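Insecticidal crystal protein Cry7Cal (Bacillus thuringiensis, PDB 5ZI1) is an insecticidal toxin active against Locusta migratoria manilensis, deposited here as its three-domain portion, and probably binds receptors like other delta endotoxins. Local coordinates at residues Y241-T247 against Y464-Q470; I471-K475 against G494-K498; I522-Y528 against I592-I598. All coordinates share one frame; numbering follows the deposited sequence.

All three contacts meet in one mixed beta sheet of the toxin fragment's C-terminal domain, arranged about strand 589-599. Interaction 3 pairs that strand with 521-530 and is buried, combining a mainly apolar face with a face of salt bridges. Interaction 2, also buried, lies across the other edge, where strands 468-472 and 496-500 follow one another; it is mainly apolar, with a single water bridge. Interaction 1 uses strand 468-472 again but is only partly buried, with exposed Met243 and Pro242 at its margin, and adds the short parallel strand 245-246. Interactions 1 and 3 meet at Glu596, whose OE2 probably hydrogen-bonds Tyr241 and Gln470, while interactions 2 and 3 share backbone bonds at Ile471-Ile595 and Leu497-Ile592.

Interaction 1: Y241-T247 against Y464-Q470; sequences YPMETVT and YPDKITQ
Ile468 and Thr245 stand side by side and point the same way, their CG2 methyls 4.0 Å apart, as in a parallel beta bridge. Three backbone bonds, Ile468 N to Glu244 O, Val246 N to Ile468 O, and Gln470 N to Val246 O, add the short strand 245-246, which follows helix 232-235, to strand 468-472 in the sheet of the toxin fragment's C-terminal domain. Beyond Thr245, the Ile468 side chain runs toward the loop, and its CD1 lies 4.0 Å from Met243 CG, with Tyr241 and Pro242 alongside. Val246 occupies the opposite face of the sheet. Its CG2 sits over one face of the Tyr464 ring, offset toward the rim, and its CG1 comes to 3.8 Å from Tyr464 CE1; the two side chains cross at about a right angle. Tyr464 opens a type II turn that ends at Lys467, whose aliphatic chain covers Val246 CG2 from another side. Bent at chi3 and chi4, Lys467 passes its CE closest to Glu244 OE1, at 3.1 Å, with NZ at 3.5 Å in a long salt bridge at the partly exposed margin. The extended Gln470 chain, CG anti to the backbone N (chi1 -177°), carries its amide to Tyr241, amide and ring planes 88° apart; OE1 lies against the Thr247 methyl while NE2 faces Tyr241. Tyr241 OH and Gln470 NE2 both probably hydrogen-bond to Glu596 OE2.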
loop_
_atom_site.group_PDB
_atom_site.type_symbol
_atom_site.label_atom_id
_atom_site.label_comp_id
_atom_site.label_asym_id
_atom_site.label_seq_id
_atom_site.Cartn_x
_atom_site.Cartn_y
_atom_site.Cartn_z
ATOM N N TYR A 241 0.473 20.134 -6.077
ATOM C CA TYR A 241 1.710 19.700 -5.426
ATOM C C TYR A 241 2.887 20.326 -6.164
ATOM O O TYR A 241 3.589 19.652 -6.936
ATOM C CB TYR A 241 1.795 18.173 -5.376
ATOM C CG TYR A 241 0.650 17.550 -4.594
ATOM C CD1 TYR A 241 -0.516 17.128 -5.236
ATOM C CD2 TYR A 241 0.724 17.399 -3.214
ATOM C CE1 TYR A 241 -1.574 16.565 -4.514
ATOM C CE2 TYR A 241 -0.327 16.839 -2.487
ATOM C CZ TYR A 241 -1.469 16.422 -3.138
ATOM O OH TYR A 241 -2.511 15.875 -2.405
ATOM N N PRO A 242 3.136 21.622 -5.943
ATOM C CA PRO A 242 4.258 22.300 -6.604
ATOM C C PRO A 242 5.613 22.048 -5.967
ATOM O O PRO A 242 6.612 22.592 -6.457
ATOM C CB PRO A 242 3.876 23.786 -6.489
ATOM C CG PRO A 242 3.128 23.864 -5.200
ATOM C CD PRO A 242 2.350 22.546 -5.102
ATOM N N MET A 243 5.699 21.262 -4.897
ATOM C CA MET A 243 7.006 20.899 -4.364
ATOM C C MET A 243 6.979 19.482 -3.807
ATOM O O MET A 243 5.933 18.823 -3.747
ATOM C CB MET A 243 7.478 21.903 -3.305
ATOM C CG MET A 243 6.682 21.916 -2.015
ATOM S SD MET A 243 6.795 23.541 -1.205
ATOM C CE MET A 243 8.366 24.163 -1.819
ATOM N N GLU A 244 8.170 19.017 -3.425
ATOM C CA GLU A 244 8.357 17.661 -2.932
ATOM C C GLU A 244 7.351 17.335 -1.842
ATOM O O GLU A 244 7.093 18.142 -0.949
ATOM C CB GLU A 244 9.784 17.491 -2.423
ATOM C CG GLU A 244 10.812 17.834 -3.487
ATOM C CD GLU A 244 12.232 17.806 -2.957
ATOM O OE1 GLU A 244 12.417 17.356 -1.804
ATOM O OE2 GLU A 244 13.159 18.229 -3.692
ATOM N N THR A 245 6.757 16.152 -1.957
ATOM C CA THR A 245 5.620 15.729 -1.155
ATOM C C THR A 245 5.975 14.377 -0.575
ATOM O O THR A 245 6.455 13.507 -1.304
ATOM C CB THR A 245 4.347 15.609 -2.014
ATOM O OG1 THR A 245 4.104 16.842 -2.712
ATOM C CG2 THR A 245 3.143 15.266 -1.151
ATOM N N VAL A 246 5.741 14.194 0.716
ATOM C CA VAL A 246 6.124 12.972 1.410
ATOM C C VAL A 246 4.856 12.193 1.730
ATOM O O VAL A 246 3.969 12.695 2.436
ATOM C CB VAL A 246 6.937 13.268 2.680
ATOM C CG1 VAL A 246 7.218 11.967 3.427
ATOM C CG2 VAL A 246 8.227 13.965 2.309
ATOM N N THR A 247 4.781 10.959 1.240
ATOM C CA THR A 247 3.574 10.162 1.366
ATOM C C THR A 247 3.852 8.818 2.027
ATOM O O THR A 247 4.996 8.336 2.080
ATOM C CB THR A 247 2.960 9.951 0.000
ATOM O OG1 THR A 247 3.912 9.248 -0.804
ATOM C CG2 THR A 247 2.692 11.303 -0.644
ATOM N N TYR A 464 7.858 18.046 7.711
ATOM C CA TYR A 464 9.043 18.427 6.968
ATOM C C TYR A 464 8.899 19.881 6.558
ATOM O O TYR A 464 8.051 20.198 5.706
ATOM C CB TYR A 464 9.246 17.536 5.742
ATOM C CG TYR A 464 9.368 16.066 6.088
ATOM C CD1 TYR A 464 8.238 15.277 6.201
ATOM C CD2 TYR A 464 10.614 15.475 6.337
ATOM C CE1 TYR A 464 8.323 13.941 6.535
ATOM C CE2 TYR A 464 10.714 14.121 6.678
ATOM C CZ TYR A 464 9.559 13.367 6.776
ATOM O OH TYR A 464 9.594 12.036 7.102
ATOM N N PRO A 465 9.654 20.799 7.151
ATOM C CA PRO A 465 9.821 22.106 6.516
ATOM C C PRO A 465 10.428 21.896 5.137
ATOM O O PRO A 465 11.125 20.903 4.889
ATOM C CB PRO A 465 10.772 22.846 7.464
ATOM C CG PRO A 465 11.501 21.755 8.187
ATOM C CD PRO A 465 10.526 20.633 8.328
ATOM N N ASP A 466 10.126 22.817 4.228
ATOM C CA ASP A 466 10.544 22.773 2.829
ATOM C C ASP A 466 9.862 21.676 2.027
ATOM O O ASP A 466 10.250 21.437 0.868
ATOM C CB ASP A 466 12.058 22.608 2.680
ATOM C CG ASP A 466 12.834 23.602 3.504
ATOM O OD1 ASP A 466 12.221 24.414 4.239
ATOM O OD2 ASP A 466 14.077 23.583 3.397
ATOM N N LYS A 467 8.874 20.993 2.600
ATOM C CA LYS A 467 8.183 19.908 1.918
ATOM C C LYS A 467 6.715 19.927 2.305
ATOM O O LYS A 467 6.342 20.387 3.391
ATOM C CB LYS A 467 8.778 18.531 2.268
ATOM C CG LYS A 467 10.208 18.330 1.802
ATOM C CD LYS A 467 10.707 16.942 2.124
ATOM C CE LYS A 467 11.618 16.431 1.026
ATOM N NZ LYS A 467 13.036 16.250 1.458
ATOM N N ILE A 468 5.878 19.416 1.411
ATOM C CA ILE A 468 4.510 19.112 1.795
ATOM C C ILE A 468 4.528 17.769 2.512
ATOM O O ILE A 468 4.988 16.764 1.961
ATOM C CB ILE A 468 3.575 19.087 0.582
ATOM C CG1 ILE A 468 3.397 20.506 0.016
ATOM C CG2 ILE A 468 2.259 18.508 1.002
ATOM C CD1 ILE A 468 2.955 20.537 -1.460
ATOM N N THR A 469 4.065 17.755 3.749
ATOM C CA THR A 469 4.018 16.534 4.528
ATOM C C THR A 469 2.596 16.015 4.469
ATOM O O THR A 469 1.664 16.687 4.924
ATOM C CB THR A 469 4.467 16.767 5.972
ATOM O OG1 THR A 469 5.694 17.506 5.961
ATOM C CG2 THR A 469 4.718 15.420 6.649
ATOM N N GLN A 470 2.423 14.839 3.881
ATOM C CA GLN A 470 1.094 14.274 3.703
ATOM C C GLN A 470 0.983 13.127 4.696
ATOM O O GLN A 470 1.668 12.104 4.561
ATOM C CB GLN A 470 0.855 13.836 2.259
ATOM C CG GLN A 470 -0.550 13.298 1.987
ATOM C CD GLN A 470 -0.664 12.631 0.624
ATOM O OE1 GLN A 470 -0.143 11.542 0.420
ATOM N NE2 GLN A 470 -1.335 13.293 -0.319
#

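Interaction 2: I471-K475 against G494-K498; sequences IPAVK and GPILK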
loop_
_atom_site.group_PDB
_atom_site.type_symbol
_atom_site.label_atom_id
_atom_site.label_comp_id
_atom_site.label_asym_id
_atom_site.label_seq_id
_atom_site.Cartn_x
_atom_site.Cartn_y
_atom_site.Cartn_z
ATOM N N ILE A 471 0.135 13.315 5.695
ATOM C CA ILE A 471 -0.008 12.409 6.818
ATOM C C ILE A 471 -1.420 11.844 6.759
ATOM O O ILE A 471 -2.390 12.607 6.809
ATOM C CB ILE A 471 0.228 13.107 8.166
ATOM C CG1 ILE A 471 1.604 13.775 8.200
ATOM C CG2 ILE A 471 0.069 12.104 9.294
ATOM C CD1 ILE A 471 1.948 14.385 9.570
ATOM N N PRO A 472 -1.584 10.528 6.648
ATOM C CA PRO A 472 -2.929 9.963 6.596
ATOM C C PRO A 472 -3.642 10.182 7.907
ATOM O O PRO A 472 -3.035 10.194 8.976
ATOM C CB PRO A 472 -2.678 8.474 6.342
ATOM C CG PRO A 472 -1.395 8.471 5.588
ATOM C CD PRO A 472 -0.566 9.572 6.208
ATOM N N ALA A 473 -4.951 10.373 7.811
ATOM C CA ALA A 473 -5.753 10.506 9.016
ATOM C C ALA A 473 -5.568 9.308 9.938
ATOM O O ALA A 473 -5.634 9.452 11.164
ATOM C CB ALA A 473 -7.230 10.690 8.636
ATOM N N VAL A 474 -5.331 8.120 9.378
ATOM C CA VAL A 474 -5.171 6.955 10.236
ATOM C C VAL A 474 -3.871 6.984 11.029
ATOM O O VAL A 474 -3.724 6.192 11.958
ATOM C CB VAL A 474 -5.298 5.641 9.434
ATOM C CG1 VAL A 474 -6.699 5.515 8.882
ATOM C CG2 VAL A 474 -4.286 5.579 8.317
ATOM N N LYS A 475 -2.941 7.906 10.727
ATOM C CA LYS A 475 -1.776 8.108 11.590
ATOM C C LYS A 475 -2.135 8.742 12.933
ATOM O O LYS A 475 -1.253 8.864 13.792
ATOM C CB LYS A 475 -0.712 8.961 10.892
ATOM C CG LYS A 475 -0.081 8.326 9.639
ATOM C CD LYS A 475 0.657 7.022 9.974
ATOM C CE LYS A 475 1.875 7.247 10.884
ATOM N NZ LYS A 475 3.052 7.879 10.185
ATOM N N GLY A 494 -4.486 3.109 1.739
ATOM C CA GLY A 494 -4.742 2.724 3.106
ATOM C C GLY A 494 -6.141 3.136 3.486
ATOM O O GLY A 494 -6.873 3.679 2.662
ATOM N N PRO A 495 -6.555 2.874 4.721
ATOM C CA PRO A 495 -7.931 3.197 5.116
ATOM C C PRO A 495 -8.104 4.690 5.356
ATOM O O PRO A 495 -7.143 5.464 5.373
ATOM C CB PRO A 495 -8.141 2.383 6.393
ATOM C CG PRO A 495 -6.780 2.050 6.871
ATOM C CD PRO A 495 -5.882 1.999 5.696
ATOM N N ILE A 496 -9.368 5.092 5.521
ATOM C CA ILE A 496 -9.760 6.490 5.631
ATOM C C ILE A 496 -10.770 6.612 6.766
ATOM O O ILE A 496 -11.302 5.621 7.257
ATOM C CB ILE A 496 -10.353 7.040 4.312
ATOM C CG1 ILE A 496 -11.642 6.300 3.946
ATOM C CG2 ILE A 496 -9.331 6.965 3.182
ATOM C CD1 ILE A 496 -12.283 6.800 2.683
ATOM N N LEU A 497 -11.025 7.852 7.189
ATOM C CA LEU A 497 -12.022 8.115 8.218
ATOM C C LEU A 497 -13.379 8.417 7.596
ATOM O O LEU A 497 -13.471 9.154 6.607
ATOM C CB LEU A 497 -11.607 9.294 9.102
ATOM C CG LEU A 497 -10.376 9.123 9.998
ATOM C CD1 LEU A 497 -10.507 9.946 11.266
ATOM C CD2 LEU A 497 -10.145 7.671 10.329
ATOM N N LYS A 498 -14.435 7.865 8.200
ATOM C CA LYS A 498 -15.812 8.147 7.815
ATOM C C LYS A 498 -16.534 8.785 8.993
ATOM O O LYS A 498 -16.793 8.121 10.003
ATOM C CB LYS A 498 -16.526 6.877 7.376
ATOM C CG LYS A 498 -17.932 7.117 6.885
ATOM C CD LYS A 498 -18.556 5.809 6.446
ATOM C CE LYS A 498 -19.506 5.268 7.501
ATOM N NZ LYS A 498 -20.939 5.474 7.093
HETATM O O HOH W 1 -6.304 7.864 6.680
#
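Ala473 CB presses against Leu497 CG at 3.8 Å, the closest meeting of side chains in a small apolar cluster. Next to it, Val474 CG1 reaches 4.0 Å from Pro495 CG and also touches Leu497 CD2, so one methyl lies between two partners. That branch sits beside the backbone N of Val474 (chi1 -65°), which also brings Val474 CG1 to 3.5 Å from Pro495 O. Leu497 closes the cluster from the strand side, where Val509 and Phe510 lie against it as well. The two segments are not paired as strands: strands 468-472 and 496-500 follow one another along the same edge of strand 589-599, in the third, C-terminal domain of the toxin fragment, a beta sandwich as in other three-domain Cry toxins. Ala473 bonds through its backbone to Asp593, and Leu497 to Ile592. After Pro472 the chain turns into a 3-10 segment, 473-475, marked by a bond from Lys475 N to Pro472 O. Even the closest CA pair, Val474 CA and Ile496 CA, is 6.5 Å apart, wider than across the paired strands of interaction 1. On the looser side a water accepts from Val474 N at 2.9 Å and donates to Pro495 O at 2.9 Å. Farther out, the nearest atoms of the partly exposed Pro495 side chain and a bound acetate, probably from the crystallisation liquor, are about 4 Å apart.

Interaction 3: I522-Y528 against I592-I598; sequences IKVRVRY and IDKIEFI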
loop_
_atom_site.group_PDB
_atom_site.type_symbol
_atom_site.label_atom_id
_atom_site.label_comp_id
_atom_site.label_asym_id
_atom_site.label_seq_id
_atom_site.Cartn_x
_atom_site.Cartn_y
_atom_site.Cartn_z
ATOM N N ILE A 522 2.504 26.847 9.170
ATOM C CA ILE A 522 1.830 25.829 8.373
ATOM C C ILE A 522 0.547 26.367 7.731
ATOM O O ILE A 522 -0.069 27.326 8.196
ATOM C CB ILE A 522 1.491 24.580 9.213
ATOM C CG1 ILE A 522 0.662 25.006 10.452
ATOM C CG2 ILE A 522 2.783 23.769 9.547
ATOM C CD1 ILE A 522 0.084 23.845 11.272
ATOM N N LYS A 523 0.158 25.703 6.647
ATOM C CA LYS A 523 -1.223 25.620 6.197
ATOM C C LYS A 523 -1.584 24.143 6.289
ATOM O O LYS A 523 -0.740 23.288 5.992
ATOM C CB LYS A 523 -1.349 26.126 4.763
ATOM C CG LYS A 523 -1.686 27.579 4.650
ATOM C CD LYS A 523 -2.284 27.897 3.300
ATOM C CE LYS A 523 -1.187 27.882 2.252
ATOM N NZ LYS A 523 -1.727 28.427 0.981
ATOM N N VAL A 524 -2.807 23.839 6.714
ATOM C CA VAL A 524 -3.307 22.470 6.742
ATOM C C VAL A 524 -4.324 22.303 5.619
ATOM O O VAL A 524 -5.373 22.957 5.612
ATOM C CB VAL A 524 -3.923 22.127 8.107
ATOM C CG1 VAL A 524 -4.641 20.781 8.076
ATOM C CG2 VAL A 524 -2.850 22.104 9.173
ATOM N N ARG A 525 -4.020 21.419 4.678
ATOM C CA ARG A 525 -4.920 21.078 3.588
ATOM C C ARG A 525 -5.412 19.654 3.800
ATOM O O ARG A 525 -4.615 18.710 3.811
ATOM C CB ARG A 525 -4.213 21.215 2.245
ATOM C CG ARG A 525 -5.112 21.029 1.035
ATOM C CD ARG A 525 -4.370 21.433 -0.218
ATOM N NE ARG A 525 -3.287 20.516 -0.522
ATOM C CZ ARG A 525 -2.372 20.713 -1.470
ATOM N NH1 ARG A 525 -2.393 21.808 -2.204
ATOM N NH2 ARG A 525 -1.428 19.809 -1.690
ATOM N N VAL A 526 -6.709 19.511 3.991
ATOM C CA VAL A 526 -7.345 18.211 4.124
ATOM C C VAL A 526 -7.834 17.744 2.756
ATOM O O VAL A 526 -8.424 18.518 1.992
ATOM C CB VAL A 526 -8.503 18.282 5.124
ATOM C CG1 VAL A 526 -9.235 16.965 5.158
ATOM C CG2 VAL A 526 -7.976 18.672 6.497
ATOM N N ARG A 527 -7.553 16.489 2.426
ATOM C CA ARG A 527 -8.119 15.838 1.256
ATOM C C ARG A 527 -9.326 15.048 1.745
ATOM O O ARG A 527 -9.169 14.065 2.484
ATOM C CB ARG A 527 -7.081 14.947 0.583
ATOM C CG ARG A 527 -7.611 14.109 -0.562
ATOM C CD ARG A 527 -6.478 13.509 -1.358
ATOM N NE ARG A 527 -6.913 13.167 -2.711
ATOM C CZ ARG A 527 -7.476 12.010 -3.053
ATOM N NH1 ARG A 527 -7.695 11.073 -2.137
ATOM N NH2 ARG A 527 -7.842 11.800 -4.317
ATOM N N TYR A 528 -10.528 15.493 1.349
ATOM C CA TYR A 528 -11.772 15.057 1.971
ATOM C C TYR A 528 -12.839 14.795 0.913
ATOM O O TYR A 528 -12.686 15.120 -0.269
ATOM C CB TYR A 528 -12.298 16.102 2.954
ATOM C CG TYR A 528 -13.075 17.188 2.254
ATOM C CD1 TYR A 528 -12.425 18.185 1.556
ATOM C CD2 TYR A 528 -14.460 17.196 2.266
ATOM C CE1 TYR A 528 -13.138 19.175 0.880
ATOM C CE2 TYR A 528 -15.179 18.168 1.597
ATOM C CZ TYR A 528 -14.512 19.165 0.911
ATOM O OH TYR A 528 -15.217 20.155 0.248
ATOM N N ILE A 592 -12.359 11.654 5.515
ATOM C CA ILE A 592 -11.064 12.301 5.645
ATOM C C ILE A 592 -10.027 11.302 5.165
ATOM O O ILE A 592 -9.910 10.204 5.720
ATOM C CB ILE A 592 -10.772 12.738 7.089
ATOM C CG1 ILE A 592 -11.914 13.582 7.662
ATOM C CG2 ILE A 592 -9.415 13.451 7.176
ATOM C CD1 ILE A 592 -12.069 14.957 7.033
ATOM N N ASP A 593 -9.283 11.674 4.136
ATOM C CA ASP A 593 -8.257 10.798 3.604
ATOM C C ASP A 593 -6.902 11.214 4.172
ATOM O O ASP A 593 -6.423 10.606 5.135
ATOM C CB ASP A 593 -8.299 10.835 2.073
ATOM C CG ASP A 593 -7.114 10.146 1.432
ATOM O OD1 ASP A 593 -6.562 9.205 2.046
ATOM O OD2 ASP A 593 -6.727 10.561 0.310
ATOM N N LYS A 594 -6.294 12.265 3.623
ATOM C CA LYS A 594 -4.972 12.703 4.035
ATOM C C LYS A 594 -5.028 14.086 4.679
ATOM O O LYS A 594 -5.918 14.911 4.392
ATOM C CB LYS A 594 -4.006 12.742 2.845
ATOM C CG LYS A 594 -3.937 11.451 2.045
ATOM C CD LYS A 594 -3.273 10.300 2.845
ATOM C CE LYS A 594 -3.300 8.982 2.044
ATOM N NZ LYS A 594 -2.673 9.122 0.691
ATOM N N ILE A 595 -4.052 14.333 5.550
ATOM C CA ILE A 595 -3.830 15.644 6.143
ATOM C C ILE A 595 -2.514 16.152 5.597
ATOM O O ILE A 595 -1.487 15.472 5.721
ATOM C CB ILE A 595 -3.794 15.580 7.668
ATOM C CG1 ILE A 595 -4.894 14.645 8.154
ATOM C CG2 ILE A 595 -3.951 16.971 8.234
ATOM C CD1 ILE A 595 -6.254 15.219 7.919
ATOM N N GLU A 596 -2.531 17.337 4.990
ATOM C CA GLU A 596 -1.339 17.846 4.328
ATOM C C GLU A 596 -0.904 19.143 4.983
ATOM O O GLU A 596 -1.670 20.115 5.032
ATOM C CB GLU A 596 -1.565 18.024 2.832
ATOM C CG GLU A 596 -1.778 16.704 2.127
ATOM C CD GLU A 596 -2.165 16.885 0.685
ATOM O OE1 GLU A 596 -2.464 18.043 0.307
ATOM O OE2 GLU A 596 -2.165 15.878 -0.070
ATOM N N PHE A 597 0.326 19.136 5.488
ATOM C CA PHE A 597 0.951 20.283 6.118
ATOM C C PHE A 597 1.786 20.982 5.057
ATOM O O PHE A 597 2.791 20.444 4.586
ATOM C CB PHE A 597 1.774 19.829 7.320
ATOM C CG PHE A 597 0.932 19.200 8.387
ATOM C CD1 PHE A 597 0.586 17.869 8.317
ATOM C CD2 PHE A 597 0.430 19.957 9.427
ATOM C CE1 PHE A 597 -0.225 17.284 9.290
ATOM C CE2 PHE A 597 -0.382 19.381 10.398
ATOM C CZ PHE A 597 -0.710 18.044 10.327
ATOM N N ILE A 598 1.338 22.163 4.662
ATOM C CA ILE A 598 1.946 22.924 3.581
ATOM C C ILE A 598 2.847 23.983 4.209
ATOM O O ILE A 598 2.400 24.694 5.122
ATOM C CB ILE A 598 0.865 23.559 2.687
ATOM C CG1 ILE A 598 0.082 22.445 1.967
ATOM C CG2 ILE A 598 1.466 24.579 1.700
ATOM C CD1 ILE A 598 -1.199 22.908 1.338
#
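Arg525 lays one face of its guanidinium on Ile598 CD1, which sits toward the rim of the group and 3.7 Å from Arg525 NE. The edge of the same guanidinium grips Glu596: NE at 2.7 Å and NH2 at 2.9 Å both donate to Glu596 OE1, which lies in the guanidinium plane. OE1 is met nearly along its C-O axis by NE and from above the carboxylate plane by NH2, consistent with the two planes standing 61° apart. One oxygen thus takes both bonds, while OE2 turns to Tyr241 and Gln470. Farther along, Arg527 NH1 binds Asp593 OD2 at 2.7 Å; CG is anti to the backbone N in both residues (chi1 174° in Arg527), and the side chains run alongside each other. Asp593 and Lys594 both face Arg527, a classic beta bulge in an antiparallel pair whose segment axes run at 155°. The other face is mainly apolar: Val524 CG2 lies 3.9 Å from Phe597 CE2, and Val526 CG1 is 3.9 Å from Ile592 CD1. In this sheet of the fragment's third-domain beta sandwich, strand 560-571 flanks 521-530 on its far edge, strands 468-472 and 496-500 flank 589-599, and the Tyr241 ring, which also touches helix 232-235, makes a cation-pi contact with Arg525.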